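PDB 5C0P: endo-arabinase from Bacteroides thetaiotaomicron, which probably hydrolyses O-glycosidic bonds in L-arabinan as a metal-binding glycoside hydrolase of family 43. Local coordinates for residues D63-W75 with P115-I127. Sequence-based numbering, arbitrary orientation.
Sequences DEGYSFIAKSDFW and PKGPFTPLVNKAI
The indole of W75 lies with one face over the backbone of K125 and A126: K125 CA sits 3.8 Å from the centroid of the five-membered ring, 20° off its normal, a CH-pi contact, while A126 CB touches CZ2 farther along the six-membered ring. With chi1 at 76°, CG lies between the backbone N and the carbonyl carbon of W75, a torsion that lays the indole over the backbone of K125 and A126. N124 fixes the backbone beside it. Its OD1 accepts from W75 N at 2.9 Å and also lies at the edge of the indole, and its ND2 donates to D73 O at 3.0 Å, so one side-chain amide bridges two peptide groups at the end of the K71-F74 type I turn. F74 CD1 packs at 3.5 Å against P121 CG. A leucine in place of W75 would probably leave K125 CA without its aromatic face and open a gap beside A126.

S67 carries the other end of the contact. Its O receives F119 N at 2.9 Å, the donor nearly in line with the carbonyl, and P118 CA adds a CA-H...O contact. S67 CB lies at the edge of the F119 ring, with S67 OG directed to H43. Next to it a CB on G117 would clash with S67 O. One water links Y66 O to K116 O; another joins K116 NZ to E64 OE1 and E64 O, while E64 OE2 pairs with K54 and K62.

Consistent with the five-bladed beta-propeller of family 43, the contact joins successive blades: strand 60-68 pairs with 50-55 in one sheet and 120-121 with 103-112 in the next, whose strands 91-100 and 103-112 pack against F68 and F119.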
ATOM      1  N   ASP A  63      12.159 -10.155 -15.334  1.00 12.38           N
ATOM      2  CA  ASP A  63      11.321 -11.098 -14.610  1.00 13.17           C
ATOM      3  C   ASP A  63      12.184 -11.957 -13.694  1.00 15.79           C
ATOM      4  O   ASP A  63      13.110 -12.635 -14.153  1.00 17.33           O
ATOM      5  CB  ASP A  63      10.573 -11.978 -15.618  1.00 14.69           C
ATOM      6  CG  ASP A  63       9.683 -13.021 -14.960  1.00 18.19           C
ATOM      7  OD1 ASP A  63       9.294 -12.858 -13.785  1.00 16.80           O
ATOM      8  OD2 ASP A  63       9.359 -14.019 -15.643  1.00 22.56           O
ATOM      9  N   GLU A  64      11.884 -11.913 -12.397  1.00 13.11           N
ATOM     10  CA  GLU A  64      12.581 -12.734 -11.413  1.00 14.30           C
ATOM     11  C   GLU A  64      11.686 -13.829 -10.833  1.00 17.25           C
ATOM     12  O   GLU A  64      12.018 -14.444  -9.824  1.00 18.92           O
ATOM     13  CB  GLU A  64      13.154 -11.863 -10.291  1.00 14.05           C
ATOM     14  CG  GLU A  64      14.376 -11.051 -10.702  1.00 16.80           C
ATOM     15  CD  GLU A  64      15.612 -11.904 -10.933  1.00 25.58           C
ATOM     16  OE1 GLU A  64      15.614 -13.097 -10.562  1.00 25.99           O
ATOM     17  OE2 GLU A  64      16.593 -11.376 -11.491  1.00 31.98           O
ATOM     18  N   GLY A  65      10.563 -14.097 -11.490  1.00 15.89           N
ATOM     19  CA  GLY A  65       9.747 -15.235 -11.114  1.00 15.61           C
ATOM     20  C   GLY A  65       8.760 -14.933 -10.006  1.00 13.37           C
ATOM     21  O   GLY A  65       8.332 -13.793  -9.825  1.00 13.31           O
ATOM     22  N   TYR A  66       8.395 -15.961  -9.248  1.00 13.60           N
ATOM     23  CA  TYR A  66       7.371 -15.796  -8.226  1.00 12.07           C
ATOM     24  C   TYR A  66       7.982 -15.676  -6.844  1.00 13.70           C
ATOM     25  O   TYR A  66       8.798 -16.510  -6.438  1.00 18.74           O
ATOM     26  CB  TYR A  66       6.392 -16.969  -8.262  1.00 15.00           C
ATOM     27  CG  TYR A  66       5.755 -17.157  -9.615  1.00 17.44           C
ATOM     28  CD1 TYR A  66       4.846 -16.230 -10.109  1.00 18.61           C
ATOM     29  CD2 TYR A  66       6.068 -18.255 -10.400  1.00 28.10           C
ATOM     30  CE1 TYR A  66       4.263 -16.397 -11.349  1.00 23.38           C
ATOM     31  CE2 TYR A  66       5.489 -18.433 -11.638  1.00 34.53           C
ATOM     32  CZ  TYR A  66       4.588 -17.500 -12.107  1.00 34.07           C
ATOM     33  OH  TYR A  66       4.011 -17.678 -13.343  1.00 44.48           O
ATOM     34  N   SER A  67       7.583 -14.627  -6.132  1.00 13.27           N
ATOM     35  CA  SER A  67       8.063 -14.392  -4.779  1.00 12.47           C
ATOM     36  C   SER A  67       7.138 -15.026  -3.741  1.00 12.04           C
ATOM     37  O   SER A  67       7.560 -15.283  -2.619  1.00 13.26           O
ATOM     38  CB  SER A  67       8.235 -12.900  -4.510  1.00 12.10           C
ATOM     39  OG  SER A  67       7.003 -12.209  -4.671  1.00 11.79           O
ATOM     40  N   PHE A  68       5.878 -15.271  -4.101  1.00 10.80           N
ATOM     41  CA  PHE A  68       4.985 -16.020  -3.211  1.00  9.93           C
ATOM     42  C   PHE A  68       3.938 -16.839  -3.944  1.00 12.80           C
ATOM     43  O   PHE A  68       3.119 -16.296  -4.694  1.00 13.79           O
ATOM     44  CB  PHE A  68       4.271 -15.111  -2.194  1.00  9.57           C
ATOM     45  CG  PHE A  68       3.382 -15.871  -1.247  1.00 11.67           C
ATOM     46  CD1 PHE A  68       3.925 -16.862  -0.440  1.00 12.43           C
ATOM     47  CD2 PHE A  68       2.021 -15.621  -1.168  1.00 13.17           C
ATOM     48  CE1 PHE A  68       3.137 -17.596   0.426  1.00 12.21           C
ATOM     49  CE2 PHE A  68       1.218 -16.359  -0.287  1.00  9.40           C
ATOM     50  CZ  PHE A  68       1.780 -17.344   0.504  1.00 11.85           C
ATOM     51  N   ILE A  69       3.975 -18.151  -3.715  1.00 14.33           N
ATOM     52  CA  ILE A  69       2.908 -19.058  -4.110  1.00 15.84           C
ATOM     53  C   ILE A  69       2.437 -19.721  -2.833  1.00 14.29           C
ATOM     54  O   ILE A  69       3.240 -20.347  -2.140  1.00 18.97           O
ATOM     55  CB  ILE A  69       3.427 -20.191  -5.009  1.00 24.52           C
ATOM     56  CG1 ILE A  69       4.232 -19.641  -6.186  1.00 33.20           C
ATOM     57  CG2 ILE A  69       2.263 -21.084  -5.465  1.00 30.61           C
ATOM     58  CD1 ILE A  69       3.386 -19.088  -7.281  1.00 35.70           C
ATOM     59  N   ALA A  70       1.147 -19.607  -2.525  1.00 16.01           N
ATOM     60  CA  ALA A  70       0.618 -20.167  -1.283  1.00 16.90           C
ATOM     61  C   ALA A  70       0.646 -21.687  -1.287  1.00 16.77           C
ATOM     62  O   ALA A  70       0.246 -22.329  -2.266  1.00 18.27           O
ATOM     63  CB  ALA A  70      -0.799 -19.675  -1.024  1.00 17.22           C
ATOM     64  N   LYS A  71       1.115 -22.269  -0.186  1.00 16.64           N
ATOM     65  CA  LYS A  71       0.928 -23.698   0.044  1.00 16.72           C
ATOM     66  C   LYS A  71      -0.541 -23.920   0.391  1.00 17.23           C
ATOM     67  O   LYS A  71      -1.258 -22.968   0.700  1.00 16.96           O
ATOM     68  CB  LYS A  71       1.848 -24.211   1.159  1.00 20.47           C
ATOM     69  CG  LYS A  71       3.327 -24.138   0.795  1.00 23.30           C
ATOM     70  CD  LYS A  71       4.216 -24.590   1.949  1.00 33.78           C
ATOM     71  N   SER A  72      -0.991 -25.172   0.339  0.64 20.25           N
ATOM     72  CA  SER A  72      -2.408 -25.474   0.537  0.64 19.93           C
ATOM     73  C   SER A  72      -2.900 -25.160   1.948  0.64 21.95           C
ATOM     74  O   SER A  72      -4.093 -24.955   2.160  0.64 23.58           O
ATOM     75  CB  SER A  72      -2.707 -26.932   0.187  0.64 21.75           C
ATOM     76  OG  SER A  72      -1.985 -27.812   1.026  0.64 23.97           O
ATOM     77  N   ASP A  73      -1.983 -25.117   2.911  1.00 18.57           N
ATOM     78  CA  ASP A  73      -2.361 -24.827   4.292  1.00 18.98           C
ATOM     79  C   ASP A  73      -2.315 -23.347   4.665  1.00 19.70           C
ATOM     80  O   ASP A  73      -2.636 -22.985   5.795  1.00 19.45           O
ATOM     81  CB  ASP A  73      -1.546 -25.666   5.285  1.00 20.99           C
ATOM     82  CG  ASP A  73      -0.059 -25.362   5.243  1.00 26.87           C
ATOM     83  OD1 ASP A  73       0.388 -24.547   4.408  1.00 25.05           O
ATOM     84  OD2 ASP A  73       0.679 -25.973   6.049  1.00 35.67           O
ATOM     85  N   PHE A  74      -1.942 -22.489   3.721  1.00 17.38           N
ATOM     86  CA  PHE A  74      -1.980 -21.050   3.972  1.00 13.34           C
ATOM     87  C   PHE A  74      -3.418 -20.597   4.179  1.00 13.63           C
ATOM     88  O   PHE A  74      -4.329 -21.043   3.477  1.00 14.66           O
ATOM     89  CB  PHE A  74      -1.370 -20.289   2.808  1.00 12.12           C
ATOM     90  CG  PHE A  74      -1.249 -18.809   3.045  1.00 14.78           C
ATOM     91  CD1 PHE A  74      -0.480 -18.310   4.093  1.00 14.72           C
ATOM     92  CD2 PHE A  74      -1.886 -17.915   2.202  1.00 15.16           C
ATOM     93  CE1 PHE A  74      -0.356 -16.928   4.296  1.00 14.96           C
ATOM     94  CE2 PHE A  74      -1.772 -16.540   2.398  1.00 13.37           C
ATOM     95  CZ  PHE A  74      -1.002 -16.046   3.451  1.00 15.00           C
ATOM     96  N   TRP A  75      -3.622 -19.700   5.141  1.00 12.67           N
ATOM     97  CA  TRP A  75      -4.965 -19.316   5.538  1.00 12.30           C
ATOM     98  C   TRP A  75      -5.757 -18.629   4.441  1.00 14.27           C
ATOM     99  O   TRP A  75      -6.983 -18.740   4.407  1.00 18.98           O
ATOM    100  CB  TRP A  75      -4.911 -18.385   6.753  1.00 13.57           C
ATOM    101  CG  TRP A  75      -4.487 -16.972   6.431  1.00 11.83           C
ATOM    102  CD1 TRP A  75      -3.214 -16.478   6.431  1.00 11.91           C
ATOM    103  CD2 TRP A  75      -5.344 -15.868   6.097  1.00 11.62           C
ATOM    104  NE1 TRP A  75      -3.220 -15.145   6.092  1.00 13.56           N
ATOM    105  CE2 TRP A  75      -4.514 -14.743   5.889  1.00 11.50           C
ATOM    106  CE3 TRP A  75      -6.729 -15.723   5.945  1.00 11.21           C
ATOM    107  CZ2 TRP A  75      -5.028 -13.483   5.544  1.00 11.36           C
ATOM    108  CZ3 TRP A  75      -7.237 -14.471   5.595  1.00 14.84           C
ATOM    109  CH2 TRP A  75      -6.391 -13.370   5.402  1.00 10.41           C
ATOM    110  N   PRO A 115      15.156  -9.808  -1.072  1.00 11.97           N
ATOM    111  CA  PRO A 115      14.187  -8.824  -1.561  1.00 13.20           C
ATOM    112  C   PRO A 115      13.303  -9.375  -2.682  1.00 12.88           C
ATOM    113  O   PRO A 115      12.279  -8.759  -2.990  1.00 15.58           O
ATOM    114  CB  PRO A 115      15.080  -7.706  -2.113  1.00 13.67           C
ATOM    115  CG  PRO A 115      16.361  -8.392  -2.468  1.00 13.13           C
ATOM    116  CD  PRO A 115      16.545  -9.423  -1.383  1.00 12.91           C
ATOM    117  N   LYS A 116      13.688 -10.498  -3.287  1.00 12.83           N
ATOM    118  CA  LYS A 116      12.830 -11.113  -4.301  1.00 13.43           C
ATOM    119  C   LYS A 116      12.141 -12.393  -3.826  1.00 14.48           C
ATOM    120  O   LYS A 116      11.612 -13.155  -4.639  1.00 15.86           O
ATOM    121  CB  LYS A 116      13.594 -11.373  -5.599  1.00 16.82           C
ATOM    122  CG  LYS A 116      14.782 -12.317  -5.473  1.00 14.96           C
ATOM    123  CD  LYS A 116      15.434 -12.534  -6.838  1.00 19.13           C
ATOM    124  CE  LYS A 116      16.404 -13.697  -6.799  1.00 31.09           C
ATOM    125  NZ  LYS A 116      15.710 -14.914  -6.305  1.00 45.01           N
ATOM    126  N   GLY A 117      12.123 -12.620  -2.516  1.00 14.25           N
ATOM    127  CA  GLY A 117      11.517 -13.834  -1.990  1.00 12.24           C
ATOM    128  C   GLY A 117      12.427 -15.035  -2.162  1.00 13.41           C
ATOM    129  O   GLY A 117      13.588 -14.890  -2.556  1.00 17.94           O
ATOM    130  N   PRO A 118      11.907 -16.252  -1.928  1.00 15.51           N
ATOM    131  CA  PRO A 118      10.507 -16.592  -1.651  1.00 14.82           C
ATOM    132  C   PRO A 118      10.095 -16.214  -0.237  1.00 15.76           C
ATOM    133  O   PRO A 118      10.909 -16.278   0.693  1.00 15.55           O
ATOM    134  CB  PRO A 118      10.484 -18.117  -1.808  1.00 16.07           C
ATOM    135  CG  PRO A 118      11.880 -18.544  -1.463  1.00 19.74           C
ATOM    136  CD  PRO A 118      12.777 -17.440  -1.937  1.00 16.44           C
ATOM    137  N   PHE A 119       8.844 -15.797  -0.096  1.00 10.64           N
ATOM    138  CA  PHE A 119       8.282 -15.434   1.202  1.00 11.88           C
ATOM    139  C   PHE A 119       7.538 -16.609   1.824  1.00 12.84           C
ATOM    140  O   PHE A 119       6.905 -17.397   1.123  1.00 14.17           O
ATOM    141  CB  PHE A 119       7.321 -14.258   1.046  1.00 12.84           C
ATOM    142  CG  PHE A 119       7.995 -12.977   0.679  1.00 11.36           C
ATOM    143  CD1 PHE A 119       8.553 -12.174   1.664  1.00 10.80           C
ATOM    144  CD2 PHE A 119       8.081 -12.580  -0.648  1.00 15.53           C
ATOM    145  CE1 PHE A 119       9.193 -10.996   1.334  1.00 10.99           C
ATOM    146  CE2 PHE A 119       8.717 -11.394  -0.987  1.00 16.66           C
ATOM    147  CZ  PHE A 119       9.271 -10.608   0.009  1.00 12.78           C
ATOM    148  N   THR A 120       7.632 -16.728   3.145  1.00 13.50           N
ATOM    149  CA  THR A 120       6.843 -17.703   3.896  1.00 12.27           C
ATOM    150  C   THR A 120       6.056 -16.945   4.962  1.00 12.18           C
ATOM    151  O   THR A 120       6.479 -15.884   5.416  1.00 13.33           O
ATOM    152  CB  THR A 120       7.726 -18.793   4.536  1.00 18.89           C
ATOM    153  OG1 THR A 120       8.627 -18.186   5.462  1.00 22.27           O
ATOM    154  CG2 THR A 120       8.518 -19.526   3.476  1.00 21.31           C
ATOM    155  N   PRO A 121       4.893 -17.473   5.360  1.00 12.66           N
ATOM    156  CA  PRO A 121       4.066 -16.739   6.326  1.00 12.60           C
ATOM    157  C   PRO A 121       4.793 -16.488   7.647  1.00 12.42           C
ATOM    158  O   PRO A 121       5.363 -17.414   8.233  1.00 15.27           O
ATOM    159  CB  PRO A 121       2.876 -17.678   6.544  1.00 13.43           C
ATOM    160  CG  PRO A 121       2.813 -18.500   5.302  1.00 15.64           C
ATOM    161  CD  PRO A 121       4.238 -18.700   4.877  1.00 14.58           C
ATOM    162  N   LEU A 122       4.772 -15.240   8.102  1.00 13.01           N
ATOM    163  CA  LEU A 122       5.383 -14.901   9.381  1.00 12.08           C
ATOM    164  C   LEU A 122       4.571 -15.556  10.488  1.00 12.02           C
ATOM    165  O   LEU A 122       5.125 -16.210  11.379  1.00 14.72           O
ATOM    166  CB  LEU A 122       5.466 -13.383   9.541  1.00 14.32           C
ATOM    167  CG  LEU A 122       6.134 -12.894  10.820  1.00 11.54           C
ATOM    168  CD1 LEU A 122       7.582 -13.389  10.911  1.00 13.50           C
ATOM    169  CD2 LEU A 122       6.041 -11.368  10.894  1.00 12.27           C
ATOM    170  N   VAL A 123       3.250 -15.375  10.413  1.00 11.18           N
ATOM    171  CA  VAL A 123       2.268 -16.185  11.128  1.00 13.15           C
ATOM    172  C   VAL A 123       1.174 -16.523  10.113  1.00 13.48           C
ATOM    173  O   VAL A 123       0.970 -15.769   9.146  1.00 12.90           O
ATOM    174  CB  VAL A 123       1.647 -15.456  12.347  1.00 15.39           C
ATOM    175  CG1 VAL A 123       2.723 -15.095  13.370  1.00 14.49           C
ATOM    176  CG2 VAL A 123       0.887 -14.220  11.916  1.00 14.98           C
ATOM    177  N   ASN A 124       0.489 -17.646  10.316  1.00 15.33           N
ATOM    178  CA  ASN A 124      -0.507 -18.100   9.343  1.00 15.12           C
ATOM    179  C   ASN A 124      -1.910 -17.551   9.610  1.00 12.76           C
ATOM    180  O   ASN A 124      -2.886 -18.299   9.767  1.00 16.60           O
ATOM    181  CB  ASN A 124      -0.536 -19.620   9.258  1.00 13.50           C
ATOM    182  CG  ASN A 124      -1.316 -20.115   8.047  1.00 17.34           C
ATOM    183  OD1 ASN A 124      -1.468 -19.389   7.060  1.00 15.69           O
ATOM    184  ND2 ASN A 124      -1.817 -21.344   8.122  1.00 21.82           N
ATOM    185  N   LYS A 125      -1.990 -16.225   9.664  1.00 11.89           N
ATOM    186  CA  LYS A 125      -3.255 -15.523   9.841  1.00 11.00           C
ATOM    187  C   LYS A 125      -3.036 -14.044   9.579  1.00 12.59           C
ATOM    188  O   LYS A 125      -1.899 -13.561   9.595  1.00 12.76           O
ATOM    189  CB  LYS A 125      -3.818 -15.721  11.249  1.00 14.97           C
ATOM    190  CG  LYS A 125      -2.965 -15.179  12.367  1.00 17.63           C
ATOM    191  CD  LYS A 125      -3.678 -15.409  13.698  1.00 26.45           C
ATOM    192  CE  LYS A 125      -2.750 -15.198  14.886  1.00 34.89           C
ATOM    193  NZ  LYS A 125      -3.342 -15.695  16.168  1.00 36.96           N
ATOM    194  N   ALA A 126      -4.127 -13.323   9.338  1.00 13.56           N
ATOM    195  CA  ALA A 126      -4.062 -11.893   9.091  1.00 10.70           C
ATOM    196  C   ALA A 126      -3.544 -11.150  10.321  1.00 10.42           C
ATOM    197  O   ALA A 126      -3.794 -11.562  11.451  1.00 13.55           O
ATOM    198  CB  ALA A 126      -5.436 -11.365   8.718  1.00 13.71           C
ATOM    199  N   ILE A 127      -2.841 -10.050  10.079  1.00 11.00           N
ATOM    200  CA  ILE A 127      -2.418  -9.143  11.144  1.00 10.77           C
ATOM    201  C   ILE A 127      -3.530  -8.130  11.461  1.00 11.92           C
ATOM    202  O   ILE A 127      -3.591  -7.569  12.556  1.00 13.17           O
ATOM    203  CB  ILE A 127      -1.100  -8.433  10.747  1.00  9.55           C
ATOM    204  CG1 ILE A 127      -0.483  -7.722  11.952  1.00  9.67           C
ATOM    205  CG2 ILE A 127      -1.321  -7.469   9.578  1.00 12.43           C
ATOM    206  CD1 ILE A 127      -0.156  -8.646  13.110  1.00 11.15           C
TER
HETATM  207  O   HOH W   1      14.457 -15.356  -9.178  1.00 36.64           O
HETATM  208  O   HOH W   2      11.312 -15.962  -5.224  1.00 31.78           O